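PAC2 family protein (PDB 2WAM) is of unknown function but belongs to the PAC2 family and represents a duplicated gene family found in actinobacteria. Local coordinates at residues Val185-Arg189 with Gln282-Asp286; Ala78-Leu84 with Leu245-Pro251; Glu73-Asp77 with Leu339-Ala343; Pro251-Gln255 with Leu274-Ala278. All coordinates share one frame; numbering follows the deposited sequence.

In the fold
The four contacts form one connected set, with interaction 2 touching each of the others. Interactions 1 and 2, with centres about 13 Å apart, meet where Tyr250 meets Gln282 and Ile285, and Leu245 packs on Ile285. Interactions 2 and 4, centres about 10 Å apart, share Pro251. Interactions 1 and 4 both use helix 272-289. Interaction 3 adjoins interaction 2 through Gln342 and Thr246 but stays clear of the other two. Along the chain, interaction 3 closes the longest loop, bringing the C-terminal helix 333-343 back to the loop after strand 67-73, with the other three nested inside. Loops that follow neighbouring parallel strands of the mixed sheet are thus tied to one another and to the surrounding helices.

Interaction 1: residues Val185-Arg189 with Gln282-Asp286; sequences VPHTR and QAKID
His187 NE2 donates to Asp286 OD1 at 2.6 Å, a His-carboxylate hydrogen bond that meets the oxygen nearly along its C-O axis. The acceptor lies within 3° of the imidazole plane, while the carboxylate itself is turned 37° from the ring. One residue back on helix 272-289, Ile285 lays CG2 over the middle of one ring face, a CH-pi contact with CG2 3.5 Å from the ring centroid. CG2 of Thr188 sits off-centre over the opposite face, so the ring is held between two methyl groups. The histidine also takes part through its backbone: Gln282 NE2 gives an almost straight bond of 2.9 Å to His187 O, approaching from above the carbonyl plane. A bend at chi2 (83°) brings the glutamine amide round to this oxygen, and its OE1 is bonded to the hydroxyl of Tyr250. His187 lies inside a type I turn, Pro186 to Arg189, in the loop after strand 174-183. Its ND1 is paired with Tyr244 OH. With both ring nitrogens bonded and both faces packed, the imidazole has its rotation fixed, and the turn is joined to the helix by polar and apolar contacts together.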
# COMPACT_ATOMS: atom_id res chain seq x y z
N VAL A 185 30.64 -14.53 38.06
CA VAL A 185 31.08 -15.93 38.06
C VAL A 185 32.44 -16.03 37.38
O VAL A 185 32.76 -15.23 36.51
CB VAL A 185 30.09 -16.87 37.31
CG1 VAL A 185 28.83 -17.12 38.14
CG2 VAL A 185 29.73 -16.31 35.93
N PRO A 186 33.26 -17.02 37.76
CA PRO A 186 34.60 -17.15 37.18
C PRO A 186 34.55 -17.95 35.89
O PRO A 186 33.71 -18.84 35.74
CB PRO A 186 35.36 -17.96 38.23
CG PRO A 186 34.34 -18.38 39.28
CD PRO A 186 32.98 -18.09 38.74
N HIS A 187 35.46 -17.66 34.96
CA HIS A 187 35.56 -18.47 33.75
C HIS A 187 36.12 -19.85 34.08
O HIS A 187 36.21 -20.71 33.20
CB HIS A 187 36.44 -17.77 32.72
CG HIS A 187 37.90 -17.81 33.05
ND1 HIS A 187 38.51 -16.84 33.82
CD2 HIS A 187 38.87 -18.70 32.73
CE1 HIS A 187 39.79 -17.13 33.96
NE2 HIS A 187 40.03 -18.25 33.30
N THR A 188 36.49 -20.06 35.34
CA THR A 188 37.16 -21.28 35.78
C THR A 188 36.22 -22.27 36.45
O THR A 188 36.67 -23.27 37.02
CB THR A 188 38.28 -20.98 36.78
OG1 THR A 188 37.79 -20.09 37.78
CG2 THR A 188 39.49 -20.36 36.07
N ARG A 189 34.93 -22.00 36.37
CA ARG A 189 33.93 -22.90 36.92
C ARG A 189 32.88 -23.23 35.88
O ARG A 189 32.68 -22.46 34.95
CB ARG A 189 33.29 -22.28 38.14
CG ARG A 189 34.27 -22.02 39.26
CD ARG A 189 34.82 -23.31 39.83
NE ARG A 189 35.57 -23.04 41.06
CZ ARG A 189 36.88 -22.86 41.13
NH1 ARG A 189 37.63 -22.92 40.03
NH2 ARG A 189 37.45 -22.63 42.30
N GLN A 282 39.69 -20.03 26.14
CA GLN A 282 39.85 -20.35 27.55
C GLN A 282 41.33 -20.33 27.98
O GLN A 282 41.67 -19.78 29.02
CB GLN A 282 39.24 -21.72 27.84
CG GLN A 282 39.29 -22.16 29.30
CD GLN A 282 38.16 -21.58 30.13
OE1 GLN A 282 37.28 -20.89 29.60
NE2 GLN A 282 38.17 -21.86 31.43
N ALA A 283 42.21 -20.90 27.18
CA ALA A 283 43.63 -20.93 27.53
C ALA A 283 44.28 -19.55 27.48
O ALA A 283 45.21 -19.29 28.23
CB ALA A 283 44.39 -21.91 26.66
N LYS A 284 43.79 -18.68 26.60
CA LYS A 284 44.31 -17.31 26.51
C LYS A 284 43.91 -16.49 27.74
O LYS A 284 44.69 -15.68 28.24
CB LYS A 284 43.82 -16.62 25.24
CG LYS A 284 44.35 -17.26 23.96
CD LYS A 284 45.62 -16.59 23.45
CE LYS A 284 45.95 -17.03 22.02
NZ LYS A 284 44.73 -17.17 21.16
N ILE A 285 42.70 -16.73 28.23
CA ILE A 285 42.21 -16.05 29.42
C ILE A 285 42.97 -16.46 30.68
O ILE A 285 43.24 -15.62 31.54
CB ILE A 285 40.70 -16.29 29.63
CG1 ILE A 285 39.92 -15.76 28.44
CG2 ILE A 285 40.21 -15.63 30.90
CD1 ILE A 285 38.46 -16.02 28.55
N ASP A 286 43.29 -17.74 30.81
CA ASP A 286 44.05 -18.18 31.98
C ASP A 286 45.41 -17.50 31.97
O ASP A 286 45.81 -16.88 32.95
CB ASP A 286 44.22 -19.70 32.01
CG ASP A 286 42.93 -20.42 32.33
OD1 ASP A 286 42.06 -19.81 32.97
OD2 ASP A 286 42.79 -21.60 31.94

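Interaction 2: residues Ala78-Leu84 with Leu245-Pro251; sequences AGHAIRL and LTQTDYP
Gly79 makes both backbone bonds between these loops. Its N donates to Thr246 O at 3.1 Å, and its O accepts from Tyr250 N at 2.9 Å, so a single residue supplies both the donor and the acceptor. Gly79 has a positive phi (73°), a conformation that glycine adopts readily, and its bare CA packs against Tyr250 CB.

The charged and polar side chains converge on Asp249 OD2. His80 ND1 reaches that oxygen at 2.8 Å in a His-carboxylate hydrogen bond; the oxygen lies close to the imidazole plane but is approached from above the carboxylate plane, the two flat groups being nearly perpendicular. Arg83 NH2 forms a salt bridge to the same OD2 at 2.7 Å, although as a hydrogen bond its angle is weak. The arginine chain, extended as far as CD, bends at chi3 (48°), which turns the guanidinium to Asp249. A water joins Arg83 NH1 to Asp249 OD1, giving the pair a second link. Thr248 O lies over one face of the His80 ring, offset toward the rim.

His80 is the N-cap of helix 81-92, which follows strand 67-73, whereas 245-251 leads from strand 234-242 into helix 251-265. Both are strand-to-helix connections at the C-terminal ends of parallel strands, as in alpha/beta folds generally. A type I turn, Leu245 to Thr248, shapes the second, with Thr248 N and OG1 both bonded to Leu245 O.

Packing contacts flank this network. Ala78 CB meets Thr246 CG2 at 3.8 Å, and Leu84 CD1 rests against the backbone nitrogens of Tyr250 and Pro251, with the proline CD a little farther off at 4.4 Å.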
# COMPACT_ATOMS: atom_id res chain seq x y z
N ALA A 78 26.61 -10.75 26.09
CA ALA A 78 27.80 -11.12 26.83
C ALA A 78 28.47 -12.32 26.18
O ALA A 78 27.82 -13.32 25.87
CB ALA A 78 27.44 -11.43 28.28
N GLY A 79 29.79 -12.20 25.99
CA GLY A 79 30.58 -13.23 25.36
C GLY A 79 30.33 -13.30 23.87
O GLY A 79 30.83 -14.18 23.18
N HIS A 80 29.54 -12.36 23.37
CA HIS A 80 29.06 -12.41 21.99
C HIS A 80 28.47 -13.79 21.71
O HIS A 80 28.47 -14.25 20.57
CB HIS A 80 30.19 -12.07 21.02
CG HIS A 80 30.85 -10.75 21.30
ND1 HIS A 80 32.20 -10.52 21.11
CD2 HIS A 80 30.33 -9.58 21.77
CE1 HIS A 80 32.48 -9.28 21.45
NE2 HIS A 80 31.37 -8.69 21.86
N ALA A 81 27.96 -14.43 22.75
CA ALA A 81 27.55 -15.83 22.65
C ALA A 81 26.43 -16.11 21.64
O ALA A 81 26.41 -17.17 21.02
CB ALA A 81 27.19 -16.39 24.02
N ILE A 82 25.50 -15.16 21.49
CA ILE A 82 24.41 -15.32 20.53
C ILE A 82 24.93 -15.28 19.09
O ILE A 82 24.58 -16.13 18.27
CB ILE A 82 23.35 -14.21 20.67
CG1 ILE A 82 22.96 -13.99 22.13
CG2 ILE A 82 22.12 -14.53 19.83
CD1 ILE A 82 21.76 -14.76 22.54
N ARG A 83 25.74 -14.28 18.77
CA ARG A 83 26.27 -14.17 17.44
C ARG A 83 27.05 -15.44 17.10
O ARG A 83 26.85 -16.05 16.05
CB ARG A 83 27.17 -12.93 17.31
CG ARG A 83 27.83 -12.79 15.94
CD ARG A 83 28.66 -11.53 15.80
NE ARG A 83 29.57 -11.30 16.92
CZ ARG A 83 30.82 -11.77 17.01
NH1 ARG A 83 31.33 -12.55 16.06
NH2 ARG A 83 31.56 -11.47 18.07
N LEU A 84 27.92 -15.85 18.01
CA LEU A 84 28.78 -17.00 17.79
C LEU A 84 28.01 -18.29 17.55
O LEU A 84 28.37 -19.08 16.67
CB LEU A 84 29.75 -17.17 18.97
CG LEU A 84 30.77 -16.04 19.09
CD1 LEU A 84 31.59 -16.20 20.37
CD2 LEU A 84 31.66 -15.99 17.86
N LEU A 245 34.23 -10.77 30.92
CA LEU A 245 34.34 -11.28 29.56
C LEU A 245 33.22 -10.79 28.65
O LEU A 245 33.11 -11.24 27.51
CB LEU A 245 34.34 -12.81 29.57
CG LEU A 245 35.57 -13.46 30.20
CD1 LEU A 245 35.40 -14.98 30.31
CD2 LEU A 245 36.82 -13.08 29.40
N THR A 246 32.41 -9.87 29.17
CA THR A 246 31.19 -9.43 28.49
C THR A 246 31.42 -8.92 27.06
O THR A 246 30.63 -9.21 26.16
CB THR A 246 30.48 -8.33 29.30
OG1 THR A 246 30.31 -8.79 30.64
CG2 THR A 246 29.12 -8.03 28.72
N GLN A 247 32.49 -8.16 26.86
CA GLN A 247 32.72 -7.52 25.57
C GLN A 247 33.79 -8.20 24.74
O GLN A 247 34.48 -7.56 23.94
CB GLN A 247 33.04 -6.03 25.76
CG GLN A 247 31.93 -5.25 26.43
CD GLN A 247 32.05 -3.75 26.22
OE1 GLN A 247 33.13 -3.23 25.94
NE2 GLN A 247 30.93 -3.04 26.34
N THR A 248 33.94 -9.51 24.92
CA THR A 248 34.88 -10.31 24.14
C THR A 248 34.18 -11.55 23.59
O THR A 248 33.10 -11.92 24.04
CB THR A 248 36.01 -10.83 25.03
OG1 THR A 248 35.60 -12.08 25.59
CG2 THR A 248 36.30 -9.87 26.16
N ASP A 249 34.80 -12.20 22.62
CA ASP A 249 34.32 -13.49 22.16
C ASP A 249 34.58 -14.55 23.21
O ASP A 249 35.72 -14.75 23.62
CB ASP A 249 35.04 -13.92 20.88
CG ASP A 249 34.53 -13.22 19.65
OD1 ASP A 249 35.24 -13.25 18.64
OD2 ASP A 249 33.42 -12.64 19.69
N TYR A 250 33.52 -15.24 23.63
CA TYR A 250 33.67 -16.35 24.55
C TYR A 250 32.90 -17.57 24.05
O TYR A 250 31.79 -17.84 24.50
CB TYR A 250 33.22 -15.95 25.96
CG TYR A 250 33.69 -16.89 27.05
CD1 TYR A 250 35.04 -17.11 27.28
CD2 TYR A 250 32.77 -17.56 27.86
CE1 TYR A 250 35.47 -17.98 28.26
CE2 TYR A 250 33.19 -18.42 28.85
CZ TYR A 250 34.54 -18.63 29.04
OH TYR A 250 34.94 -19.49 30.04
N PRO A 251 33.50 -18.29 23.09
CA PRO A 251 32.86 -19.44 22.40
C PRO A 251 32.31 -20.51 23.36
O PRO A 251 31.35 -21.19 23.02
CB PRO A 251 34.00 -20.01 21.54
CG PRO A 251 34.94 -18.86 21.35
CD PRO A 251 34.87 -18.03 22.60
O HOH W 1 34.16 -13.53 15.78

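Interaction 3: residues Glu73-Asp77 with Leu339-Ala343; sequences EGFSD and LAQQA
Phe75 and Ser76, in the loop after strand 67-73, run close beside helix 333-343, with the CA atoms of Phe75 and Ala343 5.4 Å apart and those of Ser76 and Gln342 at the same spacing. Although the CB of Phe75 points away from the helix, its CG stands anti to the backbone N (chi1 176°) and the ring swings back to meet it. CZ touches Leu339 CD2 at 3.6 Å, the two side chains crossing at about a right angle, and CE2 reaches Ala343 CB at the same distance. The far atoms of the ring therefore span residues one helical turn apart. Ser76 fills in alongside: its CB approaches Leu339 CD1 at 4.1 Å, while its OG lies beside the aliphatic part of Gln342 and is hydrogen-bonded to Thr180 O of the neighbouring strand. Farther along, a water accepts from Asp77 N and donates to Gln342 OE1. The loop has its own internal tie, Gly74 N to Asp77 OD2 at 2.8 Å, using the syn lone pair of the carboxylate. The second subunit also reaches this region, where its Arg110 binds Gly74 O and its Arg113 binds Ala343 O and packs on Phe75. Direct joining of loop and helix is thus apolar, with polar links supplied by the water, and segment 339-343 and the loop are both drawn into the contact between subunits.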
# COMPACT_ATOMS: atom_id res chain seq x y z
N GLU A 73 20.69 -10.49 18.23
CA GLU A 73 21.72 -9.67 18.85
C GLU A 73 21.25 -8.24 19.02
O GLU A 73 20.55 -7.71 18.16
CB GLU A 73 22.98 -9.66 17.98
CG GLU A 73 23.29 -10.99 17.33
CD GLU A 73 24.31 -10.85 16.23
OE1 GLU A 73 25.09 -9.87 16.27
OE2 GLU A 73 24.33 -11.71 15.34
N GLY A 74 21.66 -7.61 20.12
CA GLY A 74 21.27 -6.24 20.38
C GLY A 74 20.64 -6.03 21.74
O GLY A 74 20.55 -4.90 22.22
N PHE A 75 20.20 -7.12 22.37
CA PHE A 75 19.62 -7.06 23.70
C PHE A 75 20.69 -7.20 24.78
O PHE A 75 21.08 -6.23 25.41
CB PHE A 75 18.56 -8.15 23.87
CG PHE A 75 17.96 -8.22 25.25
CD1 PHE A 75 17.78 -9.45 25.88
CD2 PHE A 75 17.59 -7.07 25.93
CE1 PHE A 75 17.24 -9.51 27.14
CE2 PHE A 75 17.05 -7.13 27.19
CZ PHE A 75 16.87 -8.35 27.80
N SER A 76 21.16 -8.42 24.97
CA SER A 76 22.26 -8.69 25.87
C SER A 76 23.16 -9.71 25.20
O SER A 76 22.73 -10.83 24.92
CB SER A 76 21.75 -9.26 27.19
OG SER A 76 22.81 -9.81 27.95
N ASP A 77 24.40 -9.31 24.94
CA ASP A 77 25.34 -10.10 24.13
C ASP A 77 26.67 -10.38 24.82
O ASP A 77 27.73 -10.28 24.19
CB ASP A 77 25.58 -9.39 22.80
CG ASP A 77 24.34 -9.34 21.96
OD1 ASP A 77 23.89 -10.43 21.55
OD2 ASP A 77 23.81 -8.23 21.73
N LEU A 339 21.07 -7.58 33.55
CA LEU A 339 20.31 -7.62 32.30
C LEU A 339 19.79 -6.23 31.91
O LEU A 339 19.88 -5.83 30.76
CB LEU A 339 19.15 -8.62 32.39
CG LEU A 339 18.49 -9.00 31.06
CD1 LEU A 339 19.26 -10.12 30.37
CD2 LEU A 339 17.04 -9.40 31.24
N ALA A 340 19.25 -5.50 32.89
CA ALA A 340 18.76 -4.15 32.65
C ALA A 340 19.90 -3.23 32.22
O ALA A 340 19.70 -2.29 31.45
CB ALA A 340 18.07 -3.60 33.91
N GLN A 341 21.10 -3.52 32.72
CA GLN A 341 22.29 -2.72 32.43
C GLN A 341 22.68 -2.85 30.97
O GLN A 341 23.05 -1.86 30.32
CB GLN A 341 23.45 -3.16 33.33
CG GLN A 341 24.78 -2.49 33.03
CD GLN A 341 25.94 -3.17 33.74
OE1 GLN A 341 25.81 -3.63 34.87
NE2 GLN A 341 27.09 -3.23 33.07
N GLN A 342 22.60 -4.09 30.46
CA GLN A 342 22.89 -4.41 29.06
C GLN A 342 21.80 -3.89 28.14
O GLN A 342 22.09 -3.34 27.07
CB GLN A 342 23.04 -5.93 28.89
CG GLN A 342 24.24 -6.52 29.61
CD GLN A 342 25.57 -5.95 29.13
OE1 GLN A 342 26.04 -6.27 28.04
NE2 GLN A 342 26.19 -5.10 29.95
N ALA A 343 20.55 -4.07 28.57
CA ALA A 343 19.37 -3.63 27.82
C ALA A 343 19.40 -2.15 27.42
O ALA A 343 18.73 -1.75 26.46
CB ALA A 343 18.09 -3.96 28.62
O HOH W 2 25.69 -7.06 25.65

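Interaction 4: residues Pro251-Gln255 with Leu274-Ala278; sequences PAAAQ and LAEAA
Leu274 reaches across to helix 251-265 with its two methyls divided between neighbouring turns: CD1 lies 4.1 Å from Pro251 CB, and CD2 lies 3.6 Å from Gln255 CA. With CG anti to the backbone N (chi1 174°), the leucine fork is carried off its own helix and against the partner. Gln255 replies in the other direction. Its chain, extended beyond CG (chi2 -172°), carries the amide alongside Ala275, where OE1 comes within 3.4 Å of Ala275 CA and also faces the methyl of that residue. The other end of the amide, NE2, is bonded to Glu259 farther along the same helix.

At the opposite end of the contact the side chains are small. Pro251 presents CB to the backbone of Ala278 and CG to the methyl of Ala277, while Ala278 CB meets Ala252 CB at 4.1 Å. The short helical segments approach to 8.3 Å between axes, with their N-to-C directions 144° apart. They belong to successive helices, 251-265 and 272-289, which form a helical hairpin, and Ala254 on the first also rests against Leu84 and Ala85 of helix 81-92.

One water bridges the pair, accepting from Ala252 N at 2.9 Å and donating to Ala278 O at 3.1 Å. Small alanine and proline side chains thus carry much of a largely apolar interface, while the water gives the amide of Ala252 a partner.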
# COMPACT_ATOMS: atom_id res chain seq x y z
N PRO A 251 33.50 -18.29 23.09
CA PRO A 251 32.86 -19.44 22.40
C PRO A 251 32.31 -20.51 23.36
O PRO A 251 31.35 -21.19 23.02
CB PRO A 251 34.00 -20.01 21.54
CG PRO A 251 34.94 -18.86 21.35
CD PRO A 251 34.87 -18.03 22.60
N ALA A 252 32.92 -20.65 24.53
CA ALA A 252 32.45 -21.60 25.53
C ALA A 252 30.97 -21.38 25.82
O ALA A 252 30.21 -22.34 25.93
CB ALA A 252 33.26 -21.47 26.81
N ALA A 253 30.58 -20.12 25.94
CA ALA A 253 29.20 -19.79 26.27
C ALA A 253 28.25 -20.13 25.11
O ALA A 253 27.11 -20.55 25.34
CB ALA A 253 29.09 -18.35 26.69
N ALA A 254 28.73 -19.96 23.88
CA ALA A 254 27.97 -20.37 22.69
C ALA A 254 27.85 -21.90 22.64
O ALA A 254 26.79 -22.45 22.37
CB ALA A 254 28.63 -19.85 21.42
N GLN A 255 28.95 -22.59 22.90
CA GLN A 255 28.90 -24.04 22.96
C GLN A 255 27.89 -24.55 24.01
O GLN A 255 27.09 -25.44 23.73
CB GLN A 255 30.29 -24.61 23.21
CG GLN A 255 30.30 -26.10 23.35
CD GLN A 255 31.64 -26.63 23.79
OE1 GLN A 255 32.65 -25.92 23.76
NE2 GLN A 255 31.67 -27.88 24.21
N LEU A 274 33.77 -25.47 17.23
CA LEU A 274 33.42 -24.43 18.17
C LEU A 274 34.05 -24.72 19.53
O LEU A 274 34.47 -23.81 20.24
CB LEU A 274 31.90 -24.33 18.28
CG LEU A 274 31.29 -23.39 19.31
CD1 LEU A 274 31.54 -21.95 18.92
CD2 LEU A 274 29.79 -23.68 19.45
N ALA A 275 34.11 -26.00 19.89
CA ALA A 275 34.71 -26.42 21.15
C ALA A 275 36.20 -26.12 21.14
O ALA A 275 36.77 -25.68 22.15
CB ALA A 275 34.47 -27.90 21.37
N GLU A 276 36.81 -26.36 19.98
CA GLU A 276 38.22 -26.04 19.78
C GLU A 276 38.45 -24.56 20.03
O GLU A 276 39.37 -24.18 20.75
CB GLU A 276 38.65 -26.42 18.36
CG GLU A 276 40.15 -26.35 18.15
CD GLU A 276 40.89 -27.48 18.86
OE1 GLU A 276 42.11 -27.63 18.61
OE2 GLU A 276 40.27 -28.21 19.66
N ALA A 277 37.59 -23.73 19.44
CA ALA A 277 37.73 -22.29 19.61
C ALA A 277 37.56 -21.91 21.08
O ALA A 277 38.30 -21.08 21.60
CB ALA A 277 36.76 -21.55 18.72
N ALA A 278 36.57 -22.52 21.74
CA ALA A 278 36.33 -22.28 23.16
C ALA A 278 37.58 -22.58 23.99
O ALA A 278 37.98 -21.80 24.85
CB ALA A 278 35.17 -23.14 23.64
O HOH W 3 35.61 -19.92 25.44